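Local coordinates for phosphate-binding protein PstS 2 (Streptococcus pneumoniae, PDB 4H1X) that probably serves as the solute-binding component of the PstSACB ABC transporter, which imports phosphate into the cell, at residues T10-S15 and T47-N52; L83-V88 and G98-Q103; S151-G156 and E180-T185; T198-K203 and K220-D225. All blocks are in the same frame, centred on the assembly; numbering follows the deposited sequence.

Overall arrangement
From the N terminus, contact 1 pairs strand 12-16 with strand 49-51 and closes a loop holding helix 21-30 and a small hairpin. Contact 2 follows, closing the short excursion through helix 92-96 between strands 81-85 and 103-110. Contact 3 joins the beginnings of strands 155-162 and 183-190 across helix 164-180, and contact 4 sets helix 193-202 against the start of strand 223-236. The four loops run in series, neither nesting nor crossing. Contacts 1 and 3 lie on opposite sides of the chain's centre, their own centres about 46 Å apart. The mixed sheet links all four, and strand 223-236 of contact 4 is a neighbour of strand 81-85 of contact 2.

Contact 1 of 4, residues T10-S15 and T47-N52; sequences TIEVIS and TAVIQN
Ser15 is bonded through its backbone to residues on either side of Ile50, its N-H reaching Val49 O at 2.8 Å and its carbonyl O receiving Gln51 N at 2.9 Å, so that strands 12-15 and 49-51 run parallel with a 39° twist between their short axes. A third bond, Val49 N to Val13 O at 3.0 Å, begins the ladder and is more bent. Before the ladder the two chains part, and a water joins Val13 N to Thr47 OG1, with a weak bond to Ile11 O as well.

Ile14 and Val49 share one face, with Gln51 packed beside Ile14. With chi1 at -63°, Val49 CG2 lies between its own backbone N and carbonyl carbon, where it meets Ile14 CD1 at 3.5 Å. The other branch of Ile14, CG2, rests 3.7 Å from Gln51 CG. These two side chains lie alongside each other and point the same way; glutamine suits the margin because its methylenes pack while its amide leads away. Val57 and Ala60 of helix 54-63 cover Ile14 and Gln51.

Ser15 and Ile50 point to the opposite face, where Ser15 CB lies 3.8 Å from Ile50 CD1 and Arg23 of helix 21-30 touches both residues. Val13 CG1 packs on Ala48 CB at 3.7 Å. Beta-branched residues favour the extended backbone needed here. Two parallel neighbours whose connection carries a helix, with further helices packed against the strands, are characteristic of the alpha/beta lobes of periplasmic binding proteins.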
loop_
_atom_site.group_PDB
_atom_site.type_symbol
_atom_site.label_atom_id
_atom_site.label_comp_id
_atom_site.label_asym_id
_atom_site.label_seq_id
_atom_site.Cartn_x
_atom_site.Cartn_y
_atom_site.Cartn_z
ATOM N N THR A 10 -8.846 -16.882 23.425
ATOM C CA THR A 10 -9.640 -15.923 22.639
ATOM C C THR A 10 -8.742 -15.028 21.756
ATOM O O THR A 10 -7.857 -14.343 22.280
ATOM C CB THR A 10 -10.484 -15.063 23.590
ATOM O OG1 THR A 10 -11.191 -15.923 24.485
ATOM C CG2 THR A 10 -11.459 -14.129 22.854
ATOM N N ILE A 11 -9.018 -14.988 20.447
ATOM C CA ILE A 11 -8.219 -14.162 19.520
ATOM C C ILE A 11 -8.514 -12.670 19.754
ATOM O O ILE A 11 -9.688 -12.266 19.782
ATOM C CB ILE A 11 -8.471 -14.567 18.037
ATOM C CG1 ILE A 11 -8.116 -16.064 17.785
ATOM C CG2 ILE A 11 -7.690 -13.663 17.059
ATOM C CD1 ILE A 11 -8.543 -16.577 16.405
ATOM N N GLU A 12 -7.453 -11.864 19.928
ATOM C CA GLU A 12 -7.578 -10.416 20.100
ATOM C C GLU A 12 -7.257 -9.777 18.748
ATOM O O GLU A 12 -6.091 -9.707 18.349
ATOM C CB GLU A 12 -6.673 -9.897 21.232
ATOM C CG GLU A 12 -6.920 -8.438 21.603
ATOM C CD GLU A 12 -5.825 -7.718 22.376
ATOM O OE1 GLU A 12 -5.003 -8.392 23.039
ATOM O OE2 GLU A 12 -5.813 -6.466 22.342
ATOM N N VAL A 13 -8.299 -9.389 18.009
ATOM C CA VAL A 13 -8.125 -8.802 16.685
ATOM C C VAL A 13 -7.706 -7.331 16.838
ATOM O O VAL A 13 -8.393 -6.547 17.499
ATOM C CB VAL A 13 -9.427 -8.949 15.840
ATOM C CG1 VAL A 13 -9.293 -8.271 14.485
ATOM C CG2 VAL A 13 -9.811 -10.442 15.676
ATOM N N ILE A 14 -6.581 -6.972 16.246
ATOM C CA ILE A 14 -6.098 -5.587 16.237
ATOM C C ILE A 14 -6.438 -4.997 14.882
ATOM O O ILE A 14 -5.919 -5.476 13.876
ATOM C CB ILE A 14 -4.560 -5.457 16.533
ATOM C CG1 ILE A 14 -4.082 -6.250 17.796
ATOM C CG2 ILE A 14 -4.113 -3.973 16.566
ATOM C CD1 ILE A 14 -4.788 -5.987 19.079
ATOM N N SER A 15 -7.298 -3.976 14.849
ATOM C CA SER A 15 -7.654 -3.305 13.596
ATOM C C SER A 15 -6.964 -1.946 13.513
ATOM O O SER A 15 -6.680 -1.330 14.547
ATOM C CB SER A 15 -9.168 -3.116 13.514
ATOM O OG SER A 15 -9.518 -2.246 12.450
ATOM N N THR A 47 -15.592 -6.688 17.915
ATOM C CA THR A 47 -14.799 -6.823 19.148
ATOM C C THR A 47 -13.376 -6.288 18.965
ATOM O O THR A 47 -12.662 -6.113 19.965
ATOM C CB THR A 47 -14.719 -8.294 19.586
ATOM O OG1 THR A 47 -14.077 -9.063 18.557
ATOM C CG2 THR A 47 -16.072 -8.876 19.954
ATOM N N ALA A 48 -12.940 -6.058 17.695
ATOM C CA ALA A 48 -11.569 -5.621 17.405
ATOM C C ALA A 48 -11.212 -4.309 18.089
ATOM O O ALA A 48 -12.019 -3.380 18.140
ATOM C CB ALA A 48 -11.347 -5.494 15.902
ATOM N N VAL A 49 -10.013 -4.253 18.668
ATOM C CA VAL A 49 -9.525 -3.004 19.279
ATOM C C VAL A 49 -8.756 -2.255 18.194
ATOM O O VAL A 49 -8.296 -2.855 17.219
ATOM C CB VAL A 49 -8.709 -3.201 20.583
ATOM C CG1 VAL A 49 -9.580 -3.829 21.678
ATOM C CG2 VAL A 49 -7.449 -4.047 20.324
ATOM N N ILE A 50 -8.589 -0.957 18.368
ATOM C CA ILE A 50 -7.965 -0.110 17.346
ATOM C C ILE A 50 -6.571 0.362 17.728
ATOM O O ILE A 50 -6.342 0.817 18.868
ATOM C CB ILE A 50 -8.897 1.126 17.118
ATOM C CG1 ILE A 50 -10.367 0.719 16.815
ATOM C CG2 ILE A 50 -8.316 2.120 16.094
ATOM C CD1 ILE A 50 -10.616 -0.208 15.542
ATOM N N GLN A 51 -5.682 0.371 16.719
ATOM C CA GLN A 51 -4.339 0.945 16.790
ATOM C C GLN A 51 -4.241 1.974 15.637
ATOM O O GLN A 51 -4.730 1.729 14.536
ATOM C CB GLN A 51 -3.241 -0.111 16.799
ATOM C CG GLN A 51 -3.116 -0.764 18.196
ATOM C CD GLN A 51 -2.500 0.148 19.244
ATOM O OE1 GLN A 51 -1.819 1.157 18.960
ATOM N NE2 GLN A 51 -2.692 -0.214 20.483
ATOM N N ASN A 52 -3.662 3.137 15.940
ATOM C CA ASN A 52 -3.598 4.295 15.040
ATOM C C ASN A 52 -2.410 4.293 14.070
ATOM O O ASN A 52 -2.319 5.202 13.222
ATOM C CB ASN A 52 -3.552 5.574 15.879
ATOM C CG ASN A 52 -2.418 5.584 16.866
ATOM O OD1 ASN A 52 -2.422 4.832 17.841
ATOM N ND2 ASN A 52 -1.398 6.382 16.599
HETATM O O HOH W 1 -11.268 -9.405 18.977
#

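Contact 2 of 4, residues L83-V88 and G98-Q103; sequences LEIDGV and GEYPLQ
The Tyr100 ring receives Val88 O at its edge, in the ring plane and 3.7 Å from CD1, while Ile85 CD1 approaches the hydroxyl end obliquely, 3.8 Å from CE1 in the conformer described. The phenol oxygen is tied down by polar partners: it is hydrogen-bonded to Ile232 O of strand 223-236, and a water donates to it at 2.8 Å while also donating to Leu83 O. A second flat group, the Gln103 amide, points NE2 at Tyr100 O within 3° of the amide plane, at 2.8 Å, and so braces the backbone that carries the ring.

Residues Ile85 to Val88 form a type I' beta turn, closed by two backbone bonds between its end residues. Both central residues have positive phi: Gly87 takes this readily, and Asp86 tolerates it better than most while bonding through OD1 to Met247 N at the start of helix 247-254. The turn thus presents Ile85 and Val88 to the loop between helix 92-96 and strand 103-110.

Beside the ring, Ile85 meets two more residues. CG2 lies 3.9 Å from Pro101 CG, and in the conformers modelled here CD1 meets Leu102 CD1 at 3.7 Å, the isoleucine and leucine side chains crossing at about a right angle. Met247 touches Ile85, Pro101 and Leu102. Val88, with CG1 anti to its N (chi1 -179°), lays that methyl 4.0 Å from Tyr100 CB and close to Glu99 CB.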
loop_
_atom_site.group_PDB
_atom_site.type_symbol
_atom_site.label_atom_id
_atom_site.label_comp_id
_atom_site.label_asym_id
_atom_site.label_seq_id
_atom_site.Cartn_x
_atom_site.Cartn_y
_atom_site.Cartn_z
ATOM N N LEU A 83 2.454 -14.492 9.617
ATOM C CA LEU A 83 1.825 -15.751 9.241
ATOM C C LEU A 83 2.019 -16.006 7.763
ATOM O O LEU A 83 2.077 -15.063 6.972
ATOM C CB LEU A 83 0.306 -15.728 9.547
ATOM C CG LEU A 83 -0.132 -15.696 11.018
ATOM C CD1 LEU A 83 -1.660 -15.585 11.130
ATOM C CD2 LEU A 83 0.356 -16.911 11.776
ATOM N N GLU A 84 2.086 -17.287 7.379
ATOM C CA GLU A 84 2.075 -17.629 5.965
ATOM C C GLU A 84 0.597 -17.589 5.541
ATOM O O GLU A 84 -0.271 -17.915 6.360
ATOM C CB GLU A 84 2.728 -19.009 5.732
ATOM C CG GLU A 84 4.214 -18.997 6.077
ATOM C CD GLU A 84 4.965 -20.279 5.773
ATOM O OE1 GLU A 84 4.309 -21.307 5.487
ATOM O OE2 GLU A 84 6.216 -20.254 5.834
ATOM N N ILE A 85 0.301 -17.153 4.309
ATOM C CA ILE A 85 -1.087 -17.110 3.831
ATOM C C ILE A 85 -1.183 -18.048 2.639
ATOM O O ILE A 85 -0.444 -17.886 1.660
ATOM C CB ILE A 85 -1.589 -15.674 3.535
ATOM C CG1 ILE A 85 -1.781 -14.891 4.842
ATOM C CG2 ILE A 85 -2.908 -15.701 2.756
ATOM C CD1 ILE A 85 -0.675 -14.067 5.207
ATOM N N ASP A 86 -2.058 -19.069 2.755
ATOM C CA ASP A 86 -2.221 -20.123 1.732
ATOM C C ASP A 86 -0.882 -20.851 1.529
ATOM O O ASP A 86 -0.495 -21.153 0.395
ATOM C CB ASP A 86 -2.727 -19.552 0.390
ATOM C CG ASP A 86 -4.100 -18.907 0.370
ATOM O OD1 ASP A 86 -5.013 -19.413 1.075
ATOM O OD2 ASP A 86 -4.295 -17.969 -0.439
ATOM N N GLY A 87 -0.169 -21.073 2.633
ATOM C CA GLY A 87 1.140 -21.718 2.651
ATOM C C GLY A 87 2.285 -20.925 2.040
ATOM O O GLY A 87 3.392 -21.472 1.918
ATOM N N VAL A 88 2.050 -19.619 1.687
ATOM C CA VAL A 88 3.051 -18.709 1.073
ATOM C C VAL A 88 3.609 -17.717 2.109
ATOM O O VAL A 88 2.854 -16.954 2.722
ATOM C CB VAL A 88 2.473 -17.932 -0.151
ATOM C CG1 VAL A 88 3.516 -17.008 -0.786
ATOM C CG2 VAL A 88 1.880 -18.880 -1.200
ATOM N N GLY A 98 3.776 -12.775 -7.549
ATOM C CA GLY A 98 2.332 -12.879 -7.330
ATOM C C GLY A 98 1.830 -14.064 -6.518
ATOM O O GLY A 98 0.611 -14.269 -6.429
ATOM N N GLU A 99 2.741 -14.866 -5.921
ATOM C CA GLU A 99 2.327 -15.995 -5.076
ATOM C C GLU A 99 1.667 -15.505 -3.789
ATOM O O GLU A 99 0.741 -16.148 -3.285
ATOM C CB GLU A 99 3.526 -16.855 -4.692
ATOM C CG GLU A 99 4.015 -17.852 -5.723
ATOM C CD GLU A 99 5.087 -18.720 -5.094
ATOM O OE1 GLU A 99 6.275 -18.326 -5.155
ATOM O OE2 GLU A 99 4.724 -19.714 -4.423
ATOM N N TYR A 100 2.189 -14.406 -3.226
ATOM C CA TYR A 100 1.675 -13.840 -1.976
ATOM C C TYR A 100 0.483 -12.916 -2.298
ATOM O O TYR A 100 0.647 -11.932 -3.010
ATOM C CB TYR A 100 2.797 -13.133 -1.206
ATOM C CG TYR A 100 2.339 -12.703 0.162
ATOM C CD1 TYR A 100 2.220 -13.625 1.199
ATOM C CD2 TYR A 100 1.987 -11.379 0.415
ATOM C CE1 TYR A 100 1.777 -13.238 2.463
ATOM C CE2 TYR A 100 1.571 -10.974 1.680
ATOM C CZ TYR A 100 1.456 -11.907 2.700
ATOM O OH TYR A 100 1.049 -11.496 3.949
ATOM N N PRO A 101 -0.736 -13.253 -1.826
ATOM C CA PRO A 101 -1.937 -12.518 -2.265
ATOM C C PRO A 101 -2.267 -11.181 -1.583
ATOM O O PRO A 101 -2.992 -10.385 -2.197
ATOM C CB PRO A 101 -3.060 -13.526 -2.013
ATOM C CG PRO A 101 -2.595 -14.308 -0.851
ATOM C CD PRO A 101 -1.097 -14.408 -0.971
ATOM N N LEU A 102 -1.775 -10.931 -0.358
ATOM C CA LEU A 102 -2.064 -9.671 0.343
ATOM C C LEU A 102 -1.088 -8.613 -0.102
ATOM O O LEU A 102 -0.045 -8.389 0.526
ATOM C CB LEU A 102 -2.026 -9.819 1.863
ATOM C CG LEU A 102 -2.898 -10.897 2.472
ATOM C CD1 LEU A 102 -2.518 -11.097 3.907
ATOM C CD2 LEU A 102 -4.369 -10.546 2.359
ATOM N N GLN A 103 -1.396 -8.004 -1.234
ATOM C CA GLN A 103 -0.547 -6.966 -1.813
ATOM C C GLN A 103 -1.384 -6.096 -2.706
ATOM O O GLN A 103 -2.467 -6.496 -3.178
ATOM C CB GLN A 103 0.614 -7.589 -2.624
ATOM C CG GLN A 103 0.138 -8.449 -3.812
ATOM C CD GLN A 103 1.250 -8.772 -4.763
ATOM O OE1 GLN A 103 1.710 -7.923 -5.546
ATOM N NE2 GLN A 103 1.737 -9.996 -4.686
HETATM O O HOH W 2 1.684 -12.353 6.494
#

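Contact 3 of 4, residues S151-G156 and E180-T185; sequences SQHLSG and ENPEVT
Ser151 turns its hydroxyl away from its backbone N (chi1 -178°), and Asn181 sets its amide anti to its carbonyl carbon (chi1 -64°), which brings Ser151 OG within 2.9 Å of Asn181 OD1. The same OG is 2.6 Å from Glu180 O, and which oxygen takes its single proton is not settled. It also stands over the centre of the His153 ring, 3.6 Å above the plane.

Asn181 suits this corner because its amide serves both ways. OD1 accepts Leu154 N at 3.2 Å, the donor tilted 16° from the carbonyl plane, and a water linked to Gln152 N. ND2 bonds to Tyr149 OH and Tyr177 O, fixing the amide's orientation.

Further on, Thr185 N donates to Gly156 O at 2.9 Å where strands 155-162 and 183-190 start to pair in parallel. Gly156, with its positive phi, adopts a backbone shape that a side chain would hinder. Ser155 OG adds a 3.2 Å bond to Glu183 O, and Leu154 CB packs on Val184 CG2 at 4.1 Å.

The starts of both strands of this beta-alpha-beta unit are thus positioned by polar bonds and bridging waters more than by apolar packing, the Asn181 amide held through oxygen and nitrogen.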
loop_
_atom_site.group_PDB
_atom_site.type_symbol
_atom_site.label_atom_id
_atom_site.label_comp_id
_atom_site.label_asym_id
_atom_site.label_seq_id
_atom_site.Cartn_x
_atom_site.Cartn_y
_atom_site.Cartn_z
ATOM N N SER A 151 20.041 15.298 -14.163
ATOM C CA SER A 151 19.193 16.494 -14.003
ATOM C C SER A 151 19.326 17.494 -15.161
ATOM O O SER A 151 20.426 17.717 -15.673
ATOM C CB SER A 151 19.490 17.210 -12.690
ATOM O OG SER A 151 18.634 18.334 -12.546
ATOM N N GLN A 152 18.189 18.092 -15.557
ATOM C CA GLN A 152 18.112 19.124 -16.609
ATOM C C GLN A 152 18.025 20.493 -15.926
ATOM O O GLN A 152 17.995 21.530 -16.603
ATOM C CB GLN A 152 16.899 18.901 -17.558
ATOM C CG GLN A 152 16.609 17.430 -17.907
ATOM C CD GLN A 152 15.739 17.221 -19.129
ATOM O OE1 GLN A 152 14.739 17.911 -19.355
ATOM N NE2 GLN A 152 16.068 16.204 -19.920
ATOM N N HIS A 153 17.988 20.474 -14.558
ATOM C CA HIS A 153 17.850 21.617 -13.647
ATOM C C HIS A 153 16.654 22.429 -14.118
ATOM O O HIS A 153 16.771 23.608 -14.481
ATOM C CB HIS A 153 19.151 22.431 -13.556
ATOM C CG HIS A 153 20.303 21.613 -13.071
ATOM N ND1 HIS A 153 20.494 21.366 -11.718
ATOM C CD2 HIS A 153 21.259 20.963 -13.776
ATOM C CE1 HIS A 153 21.570 20.596 -11.645
ATOM N NE2 HIS A 153 22.068 20.332 -12.859
ATOM N N LEU A 154 15.497 21.736 -14.192
ATOM C CA LEU A 154 14.262 22.316 -14.701
ATOM C C LEU A 154 13.628 23.243 -13.714
ATOM O O LEU A 154 14.062 23.361 -12.566
ATOM C CB LEU A 154 13.248 21.244 -15.118
ATOM C CG LEU A 154 13.591 20.384 -16.339
ATOM C CD1 LEU A 154 12.503 19.364 -16.591
ATOM C CD2 LEU A 154 13.801 21.228 -17.596
ATOM N N SER A 155 12.618 23.953 -14.197
ATOM C CA SER A 155 11.873 24.879 -13.388
ATOM C C SER A 155 10.425 24.690 -13.709
ATOM O O SER A 155 10.072 24.360 -14.840
ATOM C CB SER A 155 12.316 26.315 -13.647
ATOM O OG SER A 155 11.763 27.172 -12.664
ATOM N N GLY A 156 9.593 24.928 -12.724
ATOM C CA GLY A 156 8.165 24.802 -12.904
ATOM C C GLY A 156 7.538 24.134 -11.710
ATOM O O GLY A 156 8.221 23.835 -10.729
ATOM N N GLU A 180 17.963 17.310 -7.007
ATOM C CA GLU A 180 18.550 17.390 -8.346
ATOM C C GLU A 180 17.999 18.574 -9.138
ATOM O O GLU A 180 18.665 19.056 -10.045
ATOM C CB GLU A 180 18.284 16.084 -9.131
ATOM C CG GLU A 180 18.986 14.848 -8.575
ATOM C CD GLU A 180 20.479 14.702 -8.814
ATOM O OE1 GLU A 180 21.054 15.492 -9.599
ATOM O OE2 GLU A 180 21.071 13.764 -8.234
ATOM N N ASN A 181 16.770 19.016 -8.824
ATOM C CA ASN A 181 16.071 20.102 -9.514
ATOM C C ASN A 181 15.556 21.131 -8.497
ATOM O O ASN A 181 14.348 21.183 -8.228
ATOM C CB ASN A 181 14.915 19.495 -10.321
ATOM C CG ASN A 181 15.382 18.569 -11.419
ATOM O OD1 ASN A 181 15.813 19.010 -12.483
ATOM N ND2 ASN A 181 15.338 17.277 -11.168
ATOM N N PRO A 182 16.463 21.962 -7.915
ATOM C CA PRO A 182 16.039 22.889 -6.847
ATOM C C PRO A 182 14.987 23.939 -7.227
ATOM O O PRO A 182 14.338 24.456 -6.307
ATOM C CB PRO A 182 17.349 23.581 -6.423
ATOM C CG PRO A 182 18.302 23.339 -7.534
ATOM C CD PRO A 182 17.931 21.992 -8.078
ATOM N N GLU A 183 14.802 24.255 -8.520
ATOM C CA GLU A 183 13.802 25.264 -8.922
ATOM C C GLU A 183 12.463 24.642 -9.366
ATOM O O GLU A 183 11.653 25.304 -10.029
ATOM C CB GLU A 183 14.378 26.186 -9.999
ATOM C CG GLU A 183 15.472 27.046 -9.382
ATOM C CD GLU A 183 16.095 28.128 -10.240
ATOM O OE1 GLU A 183 16.493 27.833 -11.391
ATOM O OE2 GLU A 183 16.262 29.257 -9.723
ATOM N N VAL A 184 12.241 23.372 -9.005
ATOM C CA VAL A 184 10.990 22.657 -9.274
ATOM C C VAL A 184 10.203 22.566 -7.991
ATOM O O VAL A 184 10.760 22.143 -6.978
ATOM C CB VAL A 184 11.196 21.247 -9.888
ATOM C CG1 VAL A 184 9.885 20.433 -9.871
ATOM C CG2 VAL A 184 11.720 21.354 -11.305
ATOM N N THR A 185 8.914 22.939 -8.024
ATOM C CA THR A 185 8.085 22.783 -6.834
ATOM C C THR A 185 7.111 21.628 -7.086
ATOM O O THR A 185 6.573 21.502 -8.182
ATOM C CB THR A 185 7.384 24.079 -6.423
ATOM O OG1 THR A 185 6.607 24.564 -7.502
ATOM C CG2 THR A 185 8.354 25.154 -5.985
HETATM O O HOH W 3 21.925 14.856 -12.067
HETATM O O HOH W 4 15.615 17.981 -14.703
HETATM O O HOH W 5 16.144 23.162 -10.953
HETATM O O HOH W 6 9.195 26.580 -9.334
#

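Contact 4 of 4, residues T198-K203 and K220-D225; sequences TAVKEK and KSLTHD
Lys201 passes across Leu222 near the end of helix 193-202, which stops in a Schellman motif: Lys203 turns to positive phi (67°) with two bonds back into the last turn. This helix belongs to the alpha/beta architecture of periplasmic binding proteins and here meets the residues leading into strand 223-236.

From CB, which points neither at nor away from the other segment, the lysine runs out fully extended. Chi1 of -63° puts CG anti to the carbonyl carbon, and this first methylene passes 4.1 Å from Leu222 CD2. The chain continues over CD, and CE comes 3.9 Å from Leu222 CD1, the two side chains crossing at about a right angle. CE also lies 3.5 Å from Lys220 O. At the tip, NZ makes a weak hydrogen bond to Lys220 O at 3.3 Å, but its stronger partner is Glu218 O, with Glu217 O adding another weak bond. The ammonium group thus sits among carbonyls at and just beyond the end of the short helix 216-219, whose partial negative charges would probably favour it there. A long lysine fits because its methylenes can cover leucine while its nitrogen reaches these oxygens.

Leu222 also touches Ser111, and the strand that follows pairs with strand 103-110 through Thr223 and Trp110. On the buried side of the helix, Val200 directs CG1 anti to its own N, 3.8 Å from Leu222 CD2.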
loop_
_atom_site.group_PDB
_atom_site.type_symbol
_atom_site.label_atom_id
_atom_site.label_comp_id
_atom_site.label_asym_id
_atom_site.label_seq_id
_atom_site.Cartn_x
_atom_site.Cartn_y
_atom_site.Cartn_z
ATOM N N THR A 198 -9.708 11.518 -11.484
ATOM C CA THR A 198 -10.539 12.633 -11.957
ATOM C C THR A 198 -9.666 13.893 -12.205
ATOM O O THR A 198 -9.804 14.527 -13.253
ATOM C CB THR A 198 -11.664 12.886 -10.971
ATOM O OG1 THR A 198 -12.520 11.736 -10.963
ATOM C CG2 THR A 198 -12.485 14.133 -11.313
ATOM N N ALA A 199 -8.743 14.206 -11.271
ATOM C CA ALA A 199 -7.869 15.381 -11.357
ATOM C C ALA A 199 -6.996 15.301 -12.598
ATOM O O ALA A 199 -6.852 16.301 -13.298
ATOM C CB ALA A 199 -7.010 15.494 -10.102
ATOM N N VAL A 200 -6.492 14.097 -12.931
ATOM C CA VAL A 200 -5.646 13.940 -14.122
ATOM C C VAL A 200 -6.502 14.179 -15.384
ATOM O O VAL A 200 -6.099 14.937 -16.257
ATOM C CB VAL A 200 -4.927 12.564 -14.161
ATOM C CG1 VAL A 200 -4.298 12.301 -15.529
ATOM C CG2 VAL A 200 -3.867 12.465 -13.072
ATOM N N LYS A 201 -7.678 13.570 -15.451
ATOM C CA LYS A 201 -8.561 13.717 -16.617
ATOM C C LYS A 201 -9.039 15.168 -16.792
ATOM O O LYS A 201 -9.058 15.662 -17.918
ATOM C CB LYS A 201 -9.758 12.769 -16.516
ATOM C CG LYS A 201 -9.339 11.306 -16.514
ATOM C CD LYS A 201 -10.542 10.390 -16.654
ATOM C CE LYS A 201 -10.060 8.968 -16.796
ATOM N NZ LYS A 201 -11.167 8.058 -17.175
ATOM N N GLU A 202 -9.336 15.866 -15.678
ATOM C CA GLU A 202 -9.790 17.265 -15.655
ATOM C C GLU A 202 -8.631 18.269 -15.827
ATOM O O GLU A 202 -8.879 19.467 -15.969
ATOM C CB GLU A 202 -10.566 17.555 -14.367
ATOM C CG GLU A 202 -11.927 16.878 -14.380
ATOM C CD GLU A 202 -12.866 17.165 -13.226
ATOM O OE1 GLU A 202 -12.502 17.957 -12.324
ATOM O OE2 GLU A 202 -13.974 16.580 -13.220
ATOM N N LYS A 203 -7.388 17.766 -15.896
ATOM C CA LYS A 203 -6.141 18.505 -16.106
ATOM C C LYS A 203 -5.817 19.427 -14.916
ATOM O O LYS A 203 -5.104 20.411 -15.105
ATOM C CB LYS A 203 -6.169 19.295 -17.446
ATOM C CG LYS A 203 -6.420 18.438 -18.677
ATOM C CD LYS A 203 -6.303 19.277 -19.948
ATOM C CE LYS A 203 -6.887 18.614 -21.160
ATOM N NZ LYS A 203 -6.654 19.428 -22.383
ATOM N N LYS A 220 -9.546 4.548 -19.202
ATOM C CA LYS A 220 -9.772 5.173 -20.510
ATOM C C LYS A 220 -9.045 6.517 -20.607
ATOM O O LYS A 220 -9.219 7.366 -19.737
ATOM C CB LYS A 220 -11.278 5.347 -20.789
ATOM C CG LYS A 220 -11.616 5.351 -22.275
ATOM C CD LYS A 220 -13.118 5.482 -22.511
ATOM C CE LYS A 220 -13.450 5.676 -23.974
ATOM N NZ LYS A 220 -14.909 5.556 -24.236
ATOM N N SER A 221 -8.189 6.668 -21.635
ATOM C CA SER A 221 -7.378 7.865 -21.945
ATOM C C SER A 221 -6.144 7.988 -21.038
ATOM O O SER A 221 -5.397 8.945 -21.194
ATOM C CB SER A 221 -8.205 9.154 -21.846
ATOM O OG SER A 221 -8.405 9.570 -20.499
ATOM N N LEU A 222 -5.931 7.049 -20.095
ATOM C CA LEU A 222 -4.789 7.143 -19.192
ATOM C C LEU A 222 -3.785 6.033 -19.364
ATOM O O LEU A 222 -4.125 4.928 -19.812
ATOM C CB LEU A 222 -5.227 7.121 -17.700
ATOM C CG LEU A 222 -6.223 8.180 -17.243
ATOM C CD1 LEU A 222 -6.425 8.105 -15.732
ATOM C CD2 LEU A 222 -5.796 9.565 -17.670
ATOM N N THR A 223 -2.557 6.310 -18.893
ATOM C CA THR A 223 -1.494 5.320 -18.741
ATOM C C THR A 223 -1.288 5.172 -17.229
ATOM O O THR A 223 -1.358 6.179 -16.512
ATOM C CB THR A 223 -0.205 5.753 -19.472
ATOM O OG1 THR A 223 -0.503 5.996 -20.848
ATOM C CG2 THR A 223 0.906 4.700 -19.371
ATOM N N HIS A 224 -1.164 3.942 -16.734
ATOM C CA HIS A 224 -0.865 3.695 -15.321
ATOM C C HIS A 224 0.433 2.919 -15.260
ATOM O O HIS A 224 0.773 2.175 -16.194
ATOM C CB HIS A 224 -1.993 2.972 -14.564
ATOM C CG HIS A 224 -2.181 1.552 -14.983
ATOM N ND1 HIS A 224 -3.056 1.210 -16.003
ATOM C CD2 HIS A 224 -1.605 0.426 -14.506
ATOM C CE1 HIS A 224 -2.993 -0.107 -16.100
ATOM N NE2 HIS A 224 -2.124 -0.620 -15.232
ATOM N N ASP A 225 1.159 3.100 -14.173
ATOM C CA ASP A 225 2.457 2.487 -13.986
ATOM C C ASP A 225 2.674 2.180 -12.502
ATOM O O ASP A 225 2.518 3.073 -11.666
ATOM C CB ASP A 225 3.497 3.490 -14.500
ATOM C CG ASP A 225 4.925 3.135 -14.204
ATOM O OD1 ASP A 225 5.369 2.049 -14.646
ATOM O OD2 ASP A 225 5.613 3.956 -13.556
#